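Local structure of ochratoxinase (Aspergillus niger, 4C65) at residues A[343-348]-A[404-409]; A[357-362]-A[397-402]. The protein hydrolyses the amide bond of ochratoxin A to release ochratoxin alpha and L-phenylalanine, acting as a zinc-dependent carboxypeptidase of the amidohydrolase superfamily. All coordinates share one frame; numbering follows the deposited sequence.

Interaction 1: A[343-348]-A[404-409]; sequences TALELQ and VFQEPK
Gln348 and Gln406 join their side-chain amides where the first turn of helix 344-354 meets the end of a 3-10 turn that runs through 404-406, in the loop between strands 391-394 and 411-416 of an amidohydrolase built from a twisted TIM barrel and a smaller beta-sandwich. Gln406 NE2 donates to Gln348 OE1 over 2.7 Å and nearly straight, with an N-H...O angle of 168°. The two amide planes are almost coplanar, 16° apart, and the acceptor is met in its carbonyl plane. Both side chains are extended beyond CG but run at about a right angle to each other; Gln348 reaches the meeting point because its CG lies anti to the backbone N (chi1 174°). Its own NE2 turns to Glu352 in a weak bond one helical turn on.

Apolar contacts fill in beside the amides. Ala344 CB points into the 3-10 turn, 3.6 Å from Gln406 CG and 3.8 Å from Phe405 CB. Leu347 CD1 lies 3.7 Å from Phe405 CD2, an off-centre CH-pi contact; Phe405 also packs on Met62 and Leu65 of strand 60-67. Leu345, its side chain about 11 Å from that of the active-site Asp336, lays CD2 against the Gln406 amide.

A water gives this amide a second link to the helix: it accepts from Gln406 NE2 at 3.0 Å and donates to Ala344 O at 2.7 Å.

Interaction 2: A[357-362]-A[397-402]; sequences TPLEAI and NPLEDI
Pro358 and Leu399 bring the start of helix 358-365 against the loop that follows strand 391-394, their CA atoms 5.2 Å apart. The contact between 357-362 and 397-402 is apolar, a helix face lying on a compact turn in the amidohydrolase fold. The proline ring leans on the backbone of the loop, with Pro358 CG 3.6 Å from Leu399 O. Leu399 bends its end onto the helix through one methyl: its CD2 lies 3.8 Å from Leu359 N, and the same methyl also meets Leu359 CD1 and Ile362 CD1. Ile362 comes in at about a right angle to both Leu399 and Pro398; with CG1 anti to the carbonyl carbon (chi1 -74°), it sends CD1 toward the loop, 3.9 Å from Pro398 CG. Beside these, the CD1 of Ile402 lies 4.0 Å from Pro358 CB and also touches Ala361 CB, so the loop lays a methyl on each of two neighbouring parts of the helix surface.

Polar bonds shape each partner internally. Thr357 and Glu360 form a capping box: Glu360 N gives its bond to Thr357 OG1 at 3.0 Å, and Thr357 N returns one to Glu360 OE1. Within the loop, Asn397 OD1 accepts from Leu399 N at 3.0 Å, closing an Asx turn; the N-H comes from well above the plane of the Asn397 amide and not along a lone pair.

Around the patch, Leu347, Ala350 and Val351 of helix 344-354 pack on Ala361, while strand 60-67 supplies Met62, which touches Ile362, and Val60, which touches Pro398.

From the N terminus, the chain enters interaction 1 at 343-348 on helix 344-354, turns, and enters interaction 2 at 357-362 on the next helix, 358-365. It then passes through strand 391-394 to 397-402, which closes the inner loop, and to 404-409, which closes the outer one just before strand 411-416. Interaction 2 is therefore nested within interaction 1, and the centres lie about 11 Å apart. The two meet directly: Phe405 CE2 rests 3.5 Å from Pro398 CB, and Gln348 CA lies 3.7 Å from Ile402 CG2. Together they tie two consecutive helices to one connection between antiparallel strands.

Interaction 1: A[343-348]-A[404-409]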
loop_
_atom_site.group_PDB
_atom_site.type_symbol
_atom_site.label_atom_id
_atom_site.label_comp_id
_atom_site.label_asym_id
_atom_site.label_seq_id
_atom_site.Cartn_x
_atom_site.Cartn_y
_atom_site.Cartn_z
ATOM N N THR A 343 -13.161 42.206 3.975
ATOM C CA THR A 343 -13.551 42.047 5.362
ATOM C C THR A 343 -14.276 43.276 5.979
ATOM O O THR A 343 -15.119 43.129 6.866
ATOM C CB THR A 343 -12.334 41.688 6.230
ATOM O OG1 THR A 343 -11.276 42.625 5.996
ATOM C CG2 THR A 343 -11.858 40.252 5.912
ATOM N N ALA A 344 -13.954 44.473 5.484
ATOM C CA ALA A 344 -14.553 45.714 5.993
ATOM C C ALA A 344 -16.068 45.743 5.822
ATOM O O ALA A 344 -16.772 46.330 6.638
ATOM C CB ALA A 344 -13.922 46.923 5.309
ATOM N N LEU A 345 -16.567 45.089 4.780
ATOM C CA LEU A 345 -18.002 44.955 4.566
ATOM C C LEU A 345 -18.747 44.367 5.766
ATOM O O LEU A 345 -19.932 44.656 5.976
ATOM C CB LEU A 345 -18.281 44.052 3.372
ATOM C CG LEU A 345 -18.288 44.600 1.950
ATOM C CD1 LEU A 345 -18.894 43.575 1.000
ATOM C CD2 LEU A 345 -19.099 45.878 1.846
ATOM N N GLU A 346 -18.089 43.485 6.500
ATOM C CA GLU A 346 -18.743 42.822 7.609
ATOM C C GLU A 346 -19.111 43.835 8.698
ATOM O O GLU A 346 -20.121 43.656 9.408
ATOM C CB GLU A 346 -17.856 41.714 8.172
ATOM C CG GLU A 346 -18.568 40.759 9.112
ATOM C CD GLU A 346 -19.679 39.969 8.433
ATOM O OE1 GLU A 346 -19.677 39.837 7.198
ATOM O OE2 GLU A 346 -20.553 39.465 9.170
ATOM N N LEU A 347 -18.292 44.882 8.837
ATOM C CA LEU A 347 -18.606 45.951 9.788
ATOM C C LEU A 347 -19.863 46.691 9.337
ATOM O O LEU A 347 -20.732 46.990 10.152
ATOM C CB LEU A 347 -17.431 46.920 9.942
ATOM C CG LEU A 347 -16.255 46.386 10.761
ATOM C CD1 LEU A 347 -14.958 46.927 10.213
ATOM C CD2 LEU A 347 -16.375 46.733 12.230
ATOM N N GLN A 348 -19.938 46.982 8.049
ATOM C CA GLN A 348 -21.116 47.591 7.466
ATOM C C GLN A 348 -22.375 46.768 7.758
ATOM O O GLN A 348 -23.381 47.302 8.189
ATOM C CB GLN A 348 -20.931 47.734 5.968
ATOM C CG GLN A 348 -22.170 48.223 5.271
ATOM C CD GLN A 348 -21.951 48.515 3.803
ATOM O OE1 GLN A 348 -20.865 48.887 3.361
ATOM N NE2 GLN A 348 -23.029 48.437 3.046
ATOM N N VAL A 404 -16.068 53.783 6.165
ATOM C CA VAL A 404 -14.736 54.367 6.046
ATOM C C VAL A 404 -13.662 53.279 5.916
ATOM O O VAL A 404 -12.716 53.419 5.133
ATOM C CB VAL A 404 -14.450 55.306 7.240
ATOM C CG1 VAL A 404 -12.970 55.624 7.334
ATOM C CG2 VAL A 404 -15.237 56.609 7.078
ATOM N N PHE A 405 -13.853 52.175 6.639
ATOM C CA PHE A 405 -12.932 51.045 6.592
ATOM C C PHE A 405 -12.793 50.408 5.200
ATOM O O PHE A 405 -11.845 49.688 4.939
ATOM C CB PHE A 405 -13.374 49.974 7.569
ATOM C CG PHE A 405 -13.301 50.389 8.997
ATOM C CD1 PHE A 405 -12.082 50.564 9.618
ATOM C CD2 PHE A 405 -14.453 50.571 9.733
ATOM C CE1 PHE A 405 -12.008 50.934 10.949
ATOM C CE2 PHE A 405 -14.393 50.946 11.065
ATOM C CZ PHE A 405 -13.169 51.133 11.672
ATOM N N GLN A 406 -13.732 50.676 4.306
ATOM C CA GLN A 406 -13.668 50.124 2.956
ATOM C C GLN A 406 -12.733 50.891 2.017
ATOM O O GLN A 406 -12.544 50.462 0.881
ATOM C CB GLN A 406 -15.074 50.021 2.353
ATOM C CG GLN A 406 -15.906 48.935 3.026
ATOM C CD GLN A 406 -17.359 49.034 2.666
ATOM O OE1 GLN A 406 -17.704 49.193 1.499
ATOM N NE2 GLN A 406 -18.224 48.970 3.660
ATOM N N GLU A 407 -12.173 52.007 2.468
ATOM C CA GLU A 407 -11.126 52.662 1.712
ATOM C C GLU A 407 -9.785 52.435 2.439
ATOM O O GLU A 407 -9.544 53.054 3.475
ATOM C CB GLU A 407 -11.444 54.141 1.527
ATOM C CG GLU A 407 -10.338 54.930 0.827
ATOM C CD GLU A 407 -9.819 54.284 -0.467
ATOM O OE1 GLU A 407 -10.449 54.502 -1.522
ATOM O OE2 GLU A 407 -8.778 53.578 -0.435
ATOM N N PRO A 408 -8.905 51.536 1.902
ATOM C CA PRO A 408 -7.596 51.279 2.559
ATOM C C PRO A 408 -6.699 52.521 2.750
ATOM O O PRO A 408 -5.934 52.557 3.711
ATOM C CB PRO A 408 -6.888 50.287 1.618
ATOM C CG PRO A 408 -7.913 49.767 0.673
ATOM C CD PRO A 408 -9.086 50.716 0.683
ATOM N N LYS A 409 -6.815 53.515 1.858
ATOM C CA LYS A 409 -6.108 54.789 2.002
ATOM C C LYS A 409 -6.484 55.493 3.309
ATOM O O LYS A 409 -5.690 56.234 3.859
ATOM C CB LYS A 409 -6.418 55.762 0.864
ATOM C CG LYS A 409 -5.688 55.695 -0.476
ATOM C CD LYS A 409 -5.620 57.108 -1.053
ATOM C CE LYS A 409 -4.906 57.188 -2.424
ATOM N NZ LYS A 409 -5.669 56.480 -3.466
HETATM O O HOH W 1 -16.795 49.047 6.241
#

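Interaction 2: A[357-362]-A[397-402]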
loop_
_atom_site.group_PDB
_atom_site.type_symbol
_atom_site.label_atom_id
_atom_site.label_comp_id
_atom_site.label_asym_id
_atom_site.label_seq_id
_atom_site.Cartn_x
_atom_site.Cartn_y
_atom_site.Cartn_z
ATOM N N THR A 357 -24.592 49.605 16.760
ATOM C CA THR A 357 -24.038 50.948 16.596
ATOM C C THR A 357 -22.664 50.779 15.972
ATOM O O THR A 357 -22.059 49.715 16.088
ATOM C CB THR A 357 -23.886 51.700 17.938
ATOM O OG1 THR A 357 -23.046 50.940 18.812
ATOM C CG2 THR A 357 -25.239 51.927 18.608
ATOM N N PRO A 358 -22.181 51.805 15.274
ATOM C CA PRO A 358 -20.816 51.712 14.796
ATOM C C PRO A 358 -19.824 51.353 15.908
ATOM O O PRO A 358 -18.898 50.588 15.679
ATOM C CB PRO A 358 -20.556 53.108 14.233
ATOM C CG PRO A 358 -21.901 53.579 13.773
ATOM C CD PRO A 358 -22.874 53.004 14.761
ATOM N N LEU A 359 -20.030 51.908 17.101
ATOM C CA LEU A 359 -19.145 51.624 18.232
ATOM C C LEU A 359 -19.213 50.146 18.656
ATOM O O LEU A 359 -18.185 49.536 18.972
ATOM C CB LEU A 359 -19.474 52.533 19.415
ATOM C CG LEU A 359 -18.475 52.568 20.569
ATOM C CD1 LEU A 359 -17.120 53.075 20.113
ATOM C CD2 LEU A 359 -19.033 53.458 21.650
ATOM N N GLU A 360 -20.415 49.571 18.645
ATOM C CA GLU A 360 -20.574 48.134 18.935
ATOM C C GLU A 360 -19.954 47.262 17.857
ATOM O O GLU A 360 -19.348 46.230 18.158
ATOM C CB GLU A 360 -22.040 47.781 19.094
ATOM C CG GLU A 360 -22.647 48.248 20.411
ATOM C CD GLU A 360 -24.176 48.269 20.374
ATOM O OE1 GLU A 360 -24.799 47.981 19.337
ATOM O OE2 GLU A 360 -24.789 48.624 21.391
ATOM N N ALA A 361 -20.097 47.682 16.605
ATOM C CA ALA A 361 -19.505 46.966 15.482
ATOM C C ALA A 361 -17.994 46.894 15.621
ATOM O O ALA A 361 -17.390 45.836 15.423
ATOM C CB ALA A 361 -19.876 47.630 14.170
ATOM N N ILE A 362 -17.400 48.014 15.986
ATOM C CA ILE A 362 -15.959 48.072 16.208
ATOM C C ILE A 362 -15.526 47.185 17.362
ATOM O O ILE A 362 -14.504 46.522 17.274
ATOM C CB ILE A 362 -15.487 49.525 16.399
ATOM C CG1 ILE A 362 -15.509 50.238 15.032
ATOM C CG2 ILE A 362 -14.085 49.580 17.006
ATOM C CD1 ILE A 362 -15.265 51.729 15.089
ATOM N N ASN A 397 -13.413 59.588 10.983
ATOM C CA ASN A 397 -14.081 58.988 12.129
ATOM C C ASN A 397 -15.076 57.914 11.683
ATOM O O ASN A 397 -16.114 58.233 11.116
ATOM C CB ASN A 397 -14.801 60.073 12.926
ATOM C CG ASN A 397 -15.507 59.537 14.141
ATOM O OD1 ASN A 397 -15.399 58.359 14.484
ATOM N ND2 ASN A 397 -16.282 60.382 14.770
ATOM N N PRO A 398 -14.747 56.636 11.940
ATOM C CA PRO A 398 -15.601 55.557 11.499
ATOM C C PRO A 398 -16.957 55.522 12.210
ATOM O O PRO A 398 -17.886 54.919 11.697
ATOM C CB PRO A 398 -14.771 54.317 11.808
ATOM C CG PRO A 398 -13.940 54.711 12.975
ATOM C CD PRO A 398 -13.609 56.150 12.750
ATOM N N LEU A 399 -17.072 56.179 13.363
ATOM C CA LEU A 399 -18.325 56.220 14.110
ATOM C C LEU A 399 -19.368 57.068 13.399
ATOM O O LEU A 399 -20.555 56.888 13.642
ATOM C CB LEU A 399 -18.094 56.763 15.521
ATOM C CG LEU A 399 -17.042 56.039 16.350
ATOM C CD1 LEU A 399 -16.865 56.735 17.680
ATOM C CD2 LEU A 399 -17.422 54.586 16.555
ATOM N N GLU A 400 -18.910 57.975 12.529
ATOM C CA GLU A 400 -19.802 58.795 11.673
ATOM C C GLU A 400 -20.164 58.031 10.433
ATOM O O GLU A 400 -21.181 58.320 9.837
ATOM C CB GLU A 400 -19.133 60.073 11.087
ATOM C CG GLU A 400 -19.849 61.397 11.252
ATOM C CD GLU A 400 -19.228 62.139 12.384
ATOM O OE1 GLU A 400 -18.045 62.520 12.220
ATOM O OE2 GLU A 400 -19.874 62.302 13.431
ATOM N N ASP A 401 -19.302 57.114 9.996
ATOM C CA ASP A 401 -19.547 56.313 8.792
ATOM C C ASP A 401 -18.722 55.039 8.841
ATOM O O ASP A 401 -17.504 55.051 8.613
ATOM C CB ASP A 401 -19.219 57.126 7.533
ATOM C CG ASP A 401 -19.543 56.384 6.234
ATOM O OD1 ASP A 401 -20.249 55.347 6.246
ATOM O OD2 ASP A 401 -19.082 56.862 5.174
ATOM N N ILE A 402 -19.398 53.923 9.094
ATOM C CA ILE A 402 -18.727 52.634 9.212
ATOM C C ILE A 402 -18.074 52.153 7.900
ATOM O O ILE A 402 -17.172 51.329 7.923
ATOM C CB ILE A 402 -19.686 51.567 9.780
ATOM C CG1 ILE A 402 -18.910 50.420 10.429
ATOM C CG2 ILE A 402 -20.662 51.061 8.726
ATOM C CD1 ILE A 402 -18.358 50.764 11.803
#